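Long-range contacts in myosin-I heavy chain (Dictyostelium discoideum, PDB 5EJY), which is an actin-based motor with ATPase activity that acts in the early steps of phagocytosis and in adhesion, here represented by a MyTH4-FERM unit of its tail: residues V58-L67 / L101-Q112; L447-Q455 / V467-S475. One frame throughout, in Å; residues are numbered along the deposited sequence.

Contact 1: residues V58-L67 / L101-Q112; sequences VAVEIFSKVL and LRDEIYCQLIKQ
Q108 is the knob and A59, I62, F63 and V66 are the hole in this knobs-into-holes packing of two MyTH4-domain helices, whose segments cross at -37° with axes 10.4 Å apart. A polar knob enters an apolar hollow, its needs met by A59 O and E104 OE2. The extended Q108 side chain sets its amide among the four, crossing I62 at about a right angle; NE2 donates to A59 O over 3.0 Å, from above the carbonyl plane. F63 N meets that oxygen from the opposite face. The other N-H of Q108 NE2 goes to E104 OE2, almost in the amide plane, which fixes the amide's rotation and turns OE1 against I62 CG2 (3.4 Å), at the edge of the F63 ring. With an alanine in place of Q108 the hollow would probably lose its filling, and A59 O and E104 OE2 would each lose a donor. E104, itself held by backbone N-H groups of L47 and L48 and by H50, lays its carboxyl carbon against the small bump of A59 CB. L101 meets V58 and A59, while I62 CD1 rests near I105 CG1 and V66 CG2 near L109 CD2. Beyond Q108, F63 CG lies anti to its backbone nitrogen (chi1 -167°), sending the ring toward the last turn of 102-112, where K111 CE lies 3.9 Å from F63 CE1 and Q112 CD 3.5 Å from F63 CZ.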
loop_
_atom_site.group_PDB
_atom_site.type_symbol
_atom_site.label_atom_id
_atom_site.label_comp_id
_atom_site.label_asym_id
_atom_site.label_seq_id
_atom_site.Cartn_x
_atom_site.Cartn_y
_atom_site.Cartn_z
ATOM N N VAL A 58 8.642 -15.784 26.809
ATOM C CA VAL A 58 8.889 -15.337 25.443
ATOM C C VAL A 58 10.111 -14.402 25.353
ATOM O O VAL A 58 10.872 -14.450 24.387
ATOM C CB VAL A 58 7.644 -14.644 24.863
ATOM C CG1 VAL A 58 7.978 -13.968 23.523
ATOM C CG2 VAL A 58 6.502 -15.658 24.694
ATOM N N ALA A 59 10.294 -13.548 26.350
ATOM C CA ALA A 59 11.452 -12.647 26.356
ATOM C C ALA A 59 12.748 -13.446 26.320
ATOM O O ALA A 59 13.697 -13.097 25.609
ATOM C CB ALA A 59 11.423 -11.740 27.570
ATOM N N VAL A 60 12.784 -14.527 27.089
ATOM C CA VAL A 60 13.929 -15.427 27.087
ATOM C C VAL A 60 14.123 -16.080 25.721
ATOM O O VAL A 60 15.252 -16.201 25.254
ATOM C CB VAL A 60 13.814 -16.507 28.193
ATOM C CG1 VAL A 60 14.881 -17.572 28.010
ATOM C CG2 VAL A 60 13.898 -15.864 29.589
ATOM N N GLU A 61 13.030 -16.484 25.073
ATOM C CA GLU A 61 13.114 -17.063 23.731
ATOM C C GLU A 61 13.608 -16.035 22.709
ATOM O O GLU A 61 14.374 -16.356 21.800
ATOM C CB GLU A 61 11.743 -17.592 23.282
ATOM C CG GLU A 61 11.221 -18.746 24.109
ATOM C CD GLU A 61 9.808 -19.156 23.715
ATOM O OE1 GLU A 61 9.139 -18.399 22.971
ATOM O OE2 GLU A 61 9.367 -20.239 24.148
ATOM N N ILE A 62 13.138 -14.802 22.847
ATOM C CA ILE A 62 13.567 -13.729 21.959
ATOM C C ILE A 62 15.090 -13.576 22.027
ATOM O O ILE A 62 15.767 -13.427 21.009
ATOM C CB ILE A 62 12.855 -12.401 22.314
ATOM C CG1 ILE A 62 11.414 -12.437 21.786
ATOM C CG2 ILE A 62 13.654 -11.194 21.771
ATOM C CD1 ILE A 62 10.491 -11.331 22.298
ATOM N N PHE A 63 15.635 -13.634 23.234
ATOM C CA PHE A 63 17.076 -13.492 23.380
ATOM C C PHE A 63 17.811 -14.605 22.653
ATOM O O PHE A 63 18.804 -14.363 21.975
ATOM C CB PHE A 63 17.503 -13.424 24.846
ATOM C CG PHE A 63 18.932 -12.975 25.021
ATOM C CD1 PHE A 63 19.257 -11.631 24.979
ATOM C CD2 PHE A 63 19.951 -13.900 25.180
ATOM C CE1 PHE A 63 20.586 -11.213 25.130
ATOM C CE2 PHE A 63 21.271 -13.493 25.333
ATOM C CZ PHE A 63 21.587 -12.155 25.302
ATOM N N SER A 64 17.316 -15.827 22.772
ATOM C CA SER A 64 17.875 -16.930 21.992
ATOM C C SER A 64 17.820 -16.657 20.486
ATOM O O SER A 64 18.760 -16.996 19.761
ATOM C CB SER A 64 17.176 -18.250 22.322
ATOM O OG SER A 64 17.253 -18.508 23.714
ATOM N N LYS A 65 16.732 -16.047 20.013
ATOM C CA LYS A 65 16.633 -15.694 18.594
ATOM C C LYS A 65 17.647 -14.615 18.198
ATOM O O LYS A 65 18.225 -14.664 17.109
ATOM C CB LYS A 65 15.217 -15.233 18.218
ATOM C CG LYS A 65 14.105 -16.212 18.541
ATOM C CD LYS A 65 14.267 -17.546 17.836
ATOM C CE LYS A 65 13.032 -18.417 18.072
ATOM N NZ LYS A 65 13.259 -19.844 17.719
ATOM N N VAL A 66 17.844 -13.635 19.077
ATOM C CA VAL A 66 18.881 -12.623 18.876
ATOM C C VAL A 66 20.255 -13.287 18.725
ATOM O O VAL A 66 20.975 -13.050 17.754
ATOM C CB VAL A 66 18.918 -11.606 20.047
ATOM C CG1 VAL A 66 20.121 -10.660 19.916
ATOM C CG2 VAL A 66 17.602 -10.811 20.127
ATOM N N LEU A 67 20.614 -14.128 19.686
ATOM C CA LEU A 67 21.882 -14.847 19.616
ATOM C C LEU A 67 21.989 -15.626 18.313
ATOM O O LEU A 67 23.036 -15.621 17.657
ATOM C CB LEU A 67 22.023 -15.798 20.802
ATOM C CG LEU A 67 22.227 -15.116 22.153
ATOM C CD1 LEU A 67 22.251 -16.140 23.281
ATOM C CD2 LEU A 67 23.497 -14.303 22.126
ATOM N N LEU A 101 6.170 -6.069 25.236
ATOM C CA LEU A 101 7.444 -6.731 25.002
ATOM C C LEU A 101 8.415 -5.841 24.211
ATOM O O LEU A 101 9.545 -6.215 23.973
ATOM C CB LEU A 101 7.251 -8.058 24.263
ATOM C CG LEU A 101 6.850 -9.280 25.100
ATOM C CD1 LEU A 101 6.476 -10.425 24.202
ATOM C CD2 LEU A 101 7.994 -9.693 26.036
ATOM N N ARG A 102 7.959 -4.674 23.784
ATOM C CA ARG A 102 8.776 -3.852 22.895
ATOM C C ARG A 102 10.026 -3.354 23.599
ATOM O O ARG A 102 11.140 -3.422 23.037
ATOM C CB ARG A 102 7.961 -2.673 22.350
ATOM C CG ARG A 102 6.845 -3.134 21.408
ATOM C CD ARG A 102 6.007 -1.990 20.918
ATOM N NE ARG A 102 4.991 -2.454 19.974
ATOM C CZ ARG A 102 4.139 -1.657 19.350
ATOM N NH1 ARG A 102 4.195 -0.352 19.552
ATOM N NH2 ARG A 102 3.246 -2.162 18.503
ATOM N N ASP A 103 9.860 -2.855 24.820
ATOM C CA ASP A 103 11.033 -2.305 25.529
ATOM C C ASP A 103 12.020 -3.408 25.873
ATOM O O ASP A 103 13.236 -3.222 25.777
ATOM C CB ASP A 103 10.627 -1.491 26.757
ATOM C CG ASP A 103 9.954 -0.179 26.382
ATOM O OD1 ASP A 103 10.026 0.230 25.195
ATOM O OD2 ASP A 103 9.356 0.451 27.272
ATOM N N GLU A 104 11.491 -4.572 26.241
ATOM C CA GLU A 104 12.310 -5.766 26.426
ATOM C C GLU A 104 13.235 -6.011 25.234
ATOM O O GLU A 104 14.454 -6.146 25.397
ATOM C CB GLU A 104 11.420 -6.994 26.650
ATOM C CG GLU A 104 12.188 -8.306 26.726
ATOM C CD GLU A 104 12.832 -8.535 28.082
ATOM O OE1 GLU A 104 12.262 -8.081 29.098
ATOM O OE2 GLU A 104 13.915 -9.164 28.122
ATOM N N ILE A 105 12.648 -6.079 24.039
ATOM C CA ILE A 105 13.407 -6.285 22.815
ATOM C C ILE A 105 14.477 -5.217 22.628
ATOM O O ILE A 105 15.640 -5.537 22.354
ATOM C CB ILE A 105 12.479 -6.344 21.567
ATOM C CG1 ILE A 105 11.546 -7.561 21.655
ATOM C CG2 ILE A 105 13.299 -6.362 20.269
ATOM C CD1 ILE A 105 10.244 -7.393 20.856
ATOM N N TYR A 106 14.114 -3.949 22.780
ATOM C CA TYR A 106 15.110 -2.904 22.571
ATOM C C TYR A 106 16.255 -2.994 23.587
ATOM O O TYR A 106 17.400 -2.765 23.241
ATOM C CB TYR A 106 14.475 -1.519 22.624
ATOM C CG TYR A 106 13.901 -1.050 21.303
ATOM C CD1 TYR A 106 14.717 -0.486 20.334
ATOM C CD2 TYR A 106 12.541 -1.185 21.022
ATOM C CE1 TYR A 106 14.200 -0.047 19.121
ATOM C CE2 TYR A 106 12.011 -0.741 19.806
ATOM C CZ TYR A 106 12.848 -0.172 18.867
ATOM O OH TYR A 106 12.346 0.276 17.665
ATOM N N CYS A 107 15.938 -3.335 24.832
ATOM C CA CYS A 107 16.964 -3.444 25.871
ATOM C C CYS A 107 17.922 -4.576 25.564
ATOM O O CYS A 107 19.116 -4.465 25.832
ATOM C CB CYS A 107 16.344 -3.657 27.256
ATOM S SG CYS A 107 15.604 -2.203 27.957
ATOM N N GLN A 108 17.400 -5.677 25.028
ATOM C CA GLN A 108 18.263 -6.785 24.625
ATOM C C GLN A 108 19.226 -6.377 23.519
ATOM O O GLN A 108 20.376 -6.828 23.493
ATOM C CB GLN A 108 17.447 -7.995 24.170
ATOM C CG GLN A 108 16.630 -8.645 25.278
ATOM C CD GLN A 108 15.919 -9.909 24.811
ATOM O OE1 GLN A 108 16.283 -10.506 23.794
ATOM N NE2 GLN A 108 14.906 -10.325 25.557
ATOM N N LEU A 109 18.762 -5.535 22.598
ATOM C CA LEU A 109 19.620 -5.098 21.487
ATOM C C LEU A 109 20.655 -4.058 21.934
ATOM O O LEU A 109 21.799 -4.056 21.467
ATOM C CB LEU A 109 18.778 -4.553 20.326
ATOM C CG LEU A 109 17.741 -5.554 19.809
ATOM C CD1 LEU A 109 16.845 -4.940 18.727
ATOM C CD2 LEU A 109 18.421 -6.831 19.303
ATOM N N ILE A 110 20.243 -3.160 22.821
ATOM C CA ILE A 110 21.192 -2.220 23.422
ATOM C C ILE A 110 22.280 -3.009 24.134
ATOM O O ILE A 110 23.475 -2.790 23.912
ATOM C CB ILE A 110 20.497 -1.290 24.420
ATOM C CG1 ILE A 110 19.499 -0.394 23.684
ATOM C CG2 ILE A 110 21.534 -0.440 25.189
ATOM C CD1 ILE A 110 18.487 0.274 24.586
ATOM N N LYS A 111 21.849 -3.948 24.971
ATOM C CA LYS A 111 22.755 -4.822 25.718
ATOM C C LYS A 111 23.762 -5.541 24.818
ATOM O O LYS A 111 24.974 -5.493 25.063
ATOM C CB LYS A 111 21.939 -5.843 26.535
ATOM C CG LYS A 111 22.717 -7.062 27.012
ATOM C CD LYS A 111 21.796 -8.066 27.733
ATOM C CE LYS A 111 22.523 -9.380 27.996
ATOM N NZ LYS A 111 23.646 -9.176 28.974
ATOM N N GLN A 112 23.269 -6.210 23.780
ATOM C CA GLN A 112 24.143 -7.022 22.942
ATOM C C GLN A 112 25.066 -6.192 22.056
ATOM O O GLN A 112 26.005 -6.728 21.464
ATOM C CB GLN A 112 23.340 -7.998 22.077
ATOM C CG GLN A 112 22.706 -9.149 22.862
ATOM C CD GLN A 112 23.742 -10.018 23.573
ATOM O OE1 GLN A 112 24.146 -9.727 24.696
ATOM N NE2 GLN A 112 24.163 -11.089 22.918
#

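Contact 2: residues L447-Q455 / V467-S475; sequences LESVKYSNQ and VSIILENKS
Q455 joins the two segments with a pair of hydrogen bonds to one residue, I470, so that its side-chain amide does what a neighbouring strand's peptide would do. Its OE1 accepts from I470 N at 2.8 Å, and its NE2 donates to I470 O at 2.9 Å; both bonds lie on a lone pair in the plane of the accepting carbonyl. The bend at chi2 (-48°) folds the chain back far enough for NE2 to reach K451 O as well, a carbonyl that N454 N approaches from the opposite face. With three bonds the amide is held flat and is probably kept from flipping. A second amide works farther out: N454 ND2 donates to E472 OE1 over 2.8 Å, coming from above the carboxylate plane. K451 stretches its CE past the same oxygen, and although NZ stays 4.7 Å from E472 OE1 the opposite charges probably attract.

The setting is the PH/PTB-like C-terminal (F3) lobe of the FERM module, where strand 445-450, at the edge of an antiparallel sheet, runs out into a 3-10 turn and meets the end of strand 466-470 of another sheet. The L471-K474 type I turn follows that strand.

Water fills in between. One molecule spans E448 OE2 and E472 N, while E448 OE1 is hydrogen-bonded to Y423 OH; another takes hydrogens from K451 N and N454 ND2 and gives one to I470 O. The apolar share falls to V450: CG1 touches I469 CG2 and CG2 touches L471 CD2, each at 3.6 Å.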
loop_
_atom_site.group_PDB
_atom_site.type_symbol
_atom_site.label_atom_id
_atom_site.label_comp_id
_atom_site.label_asym_id
_atom_site.label_seq_id
_atom_site.Cartn_x
_atom_site.Cartn_y
_atom_site.Cartn_z
ATOM N N LEU A 447 -30.435 5.341 -12.060
ATOM C CA LEU A 447 -31.731 5.063 -11.437
ATOM C C LEU A 447 -32.083 6.077 -10.362
ATOM O O LEU A 447 -33.256 6.402 -10.171
ATOM C CB LEU A 447 -31.747 3.656 -10.848
ATOM C CG LEU A 447 -31.570 2.510 -11.836
ATOM C CD1 LEU A 447 -31.632 1.196 -11.089
ATOM C CD2 LEU A 447 -32.627 2.564 -12.942
ATOM N N GLU A 448 -31.069 6.583 -9.665
ATOM C CA GLU A 448 -31.294 7.489 -8.549
ATOM C C GLU A 448 -30.015 8.215 -8.200
ATOM O O GLU A 448 -28.930 7.658 -8.345
ATOM C CB GLU A 448 -31.783 6.696 -7.331
ATOM C CG GLU A 448 -32.203 7.550 -6.153
ATOM C CD GLU A 448 -33.153 6.813 -5.215
ATOM O OE1 GLU A 448 -33.874 5.903 -5.687
ATOM O OE2 GLU A 448 -33.168 7.140 -4.005
ATOM N N SER A 449 -30.139 9.462 -7.758
ATOM C CA SER A 449 -28.985 10.224 -7.283
ATOM C C SER A 449 -29.100 10.452 -5.785
ATOM O O SER A 449 -29.896 11.277 -5.327
ATOM C CB SER A 449 -28.867 11.570 -8.002
ATOM O OG SER A 449 -27.839 12.362 -7.416
ATOM N N VAL A 450 -28.314 9.706 -5.023
ATOM C CA VAL A 450 -28.354 9.782 -3.574
ATOM C C VAL A 450 -27.471 10.923 -3.080
ATOM O O VAL A 450 -26.363 11.125 -3.584
ATOM C CB VAL A 450 -27.935 8.439 -2.945
ATOM C CG1 VAL A 450 -27.935 8.534 -1.429
ATOM C CG2 VAL A 450 -28.881 7.331 -3.419
ATOM N N LYS A 451 -27.969 11.679 -2.107
ATOM C CA LYS A 451 -27.294 12.906 -1.666
ATOM C C LYS A 451 -26.253 12.687 -0.570
ATOM O O LYS A 451 -26.527 12.020 0.428
ATOM C CB LYS A 451 -28.328 13.913 -1.144
ATOM C CG LYS A 451 -29.381 14.347 -2.153
ATOM C CD LYS A 451 -30.461 15.163 -1.437
ATOM C CE LYS A 451 -31.725 15.291 -2.277
ATOM N NZ LYS A 451 -31.445 15.926 -3.595
ATOM N N TYR A 452 -25.077 13.290 -0.730
ATOM C CA TYR A 452 -24.088 13.307 0.346
ATOM C C TYR A 452 -24.666 13.990 1.574
ATOM O O TYR A 452 -24.324 13.644 2.709
ATOM C CB TYR A 452 -22.799 14.032 -0.088
ATOM C CG TYR A 452 -22.052 13.333 -1.201
ATOM C CD1 TYR A 452 -21.407 12.117 -0.980
ATOM C CD2 TYR A 452 -21.986 13.884 -2.474
ATOM C CE1 TYR A 452 -20.709 11.470 -2.007
ATOM C CE2 TYR A 452 -21.297 13.244 -3.496
ATOM C CZ TYR A 452 -20.666 12.034 -3.256
ATOM O OH TYR A 452 -19.996 11.401 -4.286
ATOM N N SER A 453 -25.552 14.960 1.353
ATOM C CA SER A 453 -26.113 15.727 2.465
ATOM C C SER A 453 -27.041 14.886 3.345
ATOM O O SER A 453 -27.365 15.270 4.467
ATOM C CB SER A 453 -26.842 16.979 1.962
ATOM O OG SER A 453 -27.934 16.627 1.144
ATOM N N ASN A 454 -27.464 13.735 2.839
ATOM C CA ASN A 454 -28.278 12.834 3.647
ATOM C C ASN A 454 -27.499 11.829 4.491
ATOM O O ASN A 454 -28.080 11.145 5.334
ATOM C CB ASN A 454 -29.332 12.142 2.786
ATOM C CG ASN A 454 -30.470 13.071 2.447
ATOM O OD1 ASN A 454 -30.744 14.006 3.201
ATOM N ND2 ASN A 454 -31.119 12.844 1.320
ATOM N N GLN A 455 -26.185 11.761 4.291
ATOM C CA GLN A 455 -25.371 10.796 5.029
ATOM C C GLN A 455 -24.889 11.320 6.379
ATOM O O GLN A 455 -24.628 12.513 6.540
ATOM C CB GLN A 455 -24.187 10.330 4.181
ATOM C CG GLN A 455 -24.577 9.981 2.760
ATOM C CD GLN A 455 -25.798 9.078 2.714
ATOM O OE1 GLN A 455 -25.936 8.164 3.531
ATOM N NE2 GLN A 455 -26.693 9.336 1.771
ATOM N N VAL A 467 -21.798 -1.006 3.041
ATOM C CA VAL A 467 -21.946 0.346 3.557
ATOM C C VAL A 467 -23.436 0.667 3.505
ATOM O O VAL A 467 -24.100 0.403 2.506
ATOM C CB VAL A 467 -21.174 1.384 2.723
ATOM C CG1 VAL A 467 -21.349 2.787 3.315
ATOM C CG2 VAL A 467 -19.676 1.019 2.656
ATOM N N SER A 468 -23.943 1.242 4.581
ATOM C CA SER A 468 -25.351 1.599 4.669
ATOM C C SER A 468 -25.557 3.072 4.341
ATOM O O SER A 468 -25.101 3.961 5.060
ATOM C CB SER A 468 -25.880 1.252 6.057
ATOM O OG SER A 468 -25.971 -0.157 6.170
ATOM N N ILE A 469 -26.227 3.313 3.227
ATOM C CA ILE A 469 -26.377 4.657 2.704
ATOM C C ILE A 469 -27.825 5.095 2.882
ATOM O O ILE A 469 -28.742 4.327 2.612
ATOM C CB ILE A 469 -26.004 4.680 1.221
ATOM C CG1 ILE A 469 -24.498 4.404 1.064
ATOM C CG2 ILE A 469 -26.382 5.996 0.584
ATOM C CD1 ILE A 469 -24.197 3.502 -0.110
ATOM N N ILE A 470 -28.022 6.322 3.347
ATOM C CA ILE A 470 -29.374 6.793 3.647
ATOM C C ILE A 470 -29.995 7.458 2.433
ATOM O O ILE A 470 -29.399 8.362 1.821
ATOM C CB ILE A 470 -29.383 7.773 4.822
ATOM C CG1 ILE A 470 -28.685 7.164 6.035
ATOM C CG2 ILE A 470 -30.822 8.183 5.179
ATOM C CD1 ILE A 470 -29.420 6.003 6.634
ATOM N N LEU A 471 -31.194 7.008 2.080
ATOM C CA LEU A 471 -31.937 7.597 0.974
ATOM C C LEU A 471 -32.771 8.798 1.430
ATOM O O LEU A 471 -32.897 9.074 2.629
ATOM C CB LEU A 471 -32.801 6.536 0.295
ATOM C CG LEU A 471 -32.002 5.273 -0.023
ATOM C CD1 LEU A 471 -32.881 4.151 -0.571
ATOM C CD2 LEU A 471 -30.859 5.597 -0.993
ATOM N N GLU A 472 -33.324 9.525 0.470
ATOM C CA GLU A 472 -34.057 10.751 0.781
ATOM C C GLU A 472 -35.272 10.489 1.692
ATOM O O GLU A 472 -35.641 11.344 2.503
ATOM C CB GLU A 472 -34.471 11.469 -0.512
ATOM C CG GLU A 472 -35.297 12.737 -0.303
ATOM C CD GLU A 472 -34.571 13.805 0.509
ATOM O OE1 GLU A 472 -33.383 14.075 0.230
ATOM O OE2 GLU A 472 -35.194 14.379 1.432
ATOM N N ASN A 473 -35.858 9.297 1.585
ATOM C CA ASN A 473 -37.040 8.951 2.387
ATOM C C ASN A 473 -36.697 8.377 3.754
ATOM O O ASN A 473 -37.563 7.844 4.462
ATOM C CB ASN A 473 -37.978 8.009 1.628
ATOM C CG ASN A 473 -37.299 6.721 1.180
ATOM O OD1 ASN A 473 -36.301 6.292 1.759
ATOM N ND2 ASN A 473 -37.859 6.090 0.152
ATOM N N LYS A 474 -35.423 8.484 4.111
ATOM C CA LYS A 474 -34.932 8.026 5.398
ATOM C C LYS A 474 -34.703 6.516 5.486
ATOM O O LYS A 474 -34.247 6.037 6.518
ATOM C CB LYS A 474 -35.829 8.513 6.551
ATOM C CG LYS A 474 -35.991 10.029 6.611
ATOM C CD LYS A 474 -36.417 10.498 7.999
ATOM C CE LYS A 474 -36.338 12.021 8.120
ATOM N NZ LYS A 474 -34.929 12.534 8.119
ATOM N N SER A 475 -35.017 5.767 4.434
ATOM C CA SER A 475 -34.737 4.334 4.455
ATOM C C SER A 475 -33.258 4.104 4.124
ATOM O O SER A 475 -32.574 5.018 3.667
ATOM C CB SER A 475 -35.611 3.561 3.482
ATOM O OG SER A 475 -35.224 3.816 2.154
HETATM O O HOH W 1 -32.636 8.961 -2.069
HETATM O O HOH W 2 -30.167 10.626 -0.057
#

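How the contacts relate
From the N terminus, the chain first passes through helix 53-70 and returns after 33 intervening residues along helix 102-112, where contact 1 closes a largely helical excursion that includes helix 81-97. Farther along the chain, in the FERM part, contact 2 closes a much shorter loop of 11 intervening residues, joining the edge of the four-stranded sheet to the three-stranded one ahead of helix 484-499. The two contacts therefore follow in series, neither nested nor crossed. They lie on opposite sides of the chain's centre, their own centres 54 Å apart: one ties helix to helix, the other sheet to sheet.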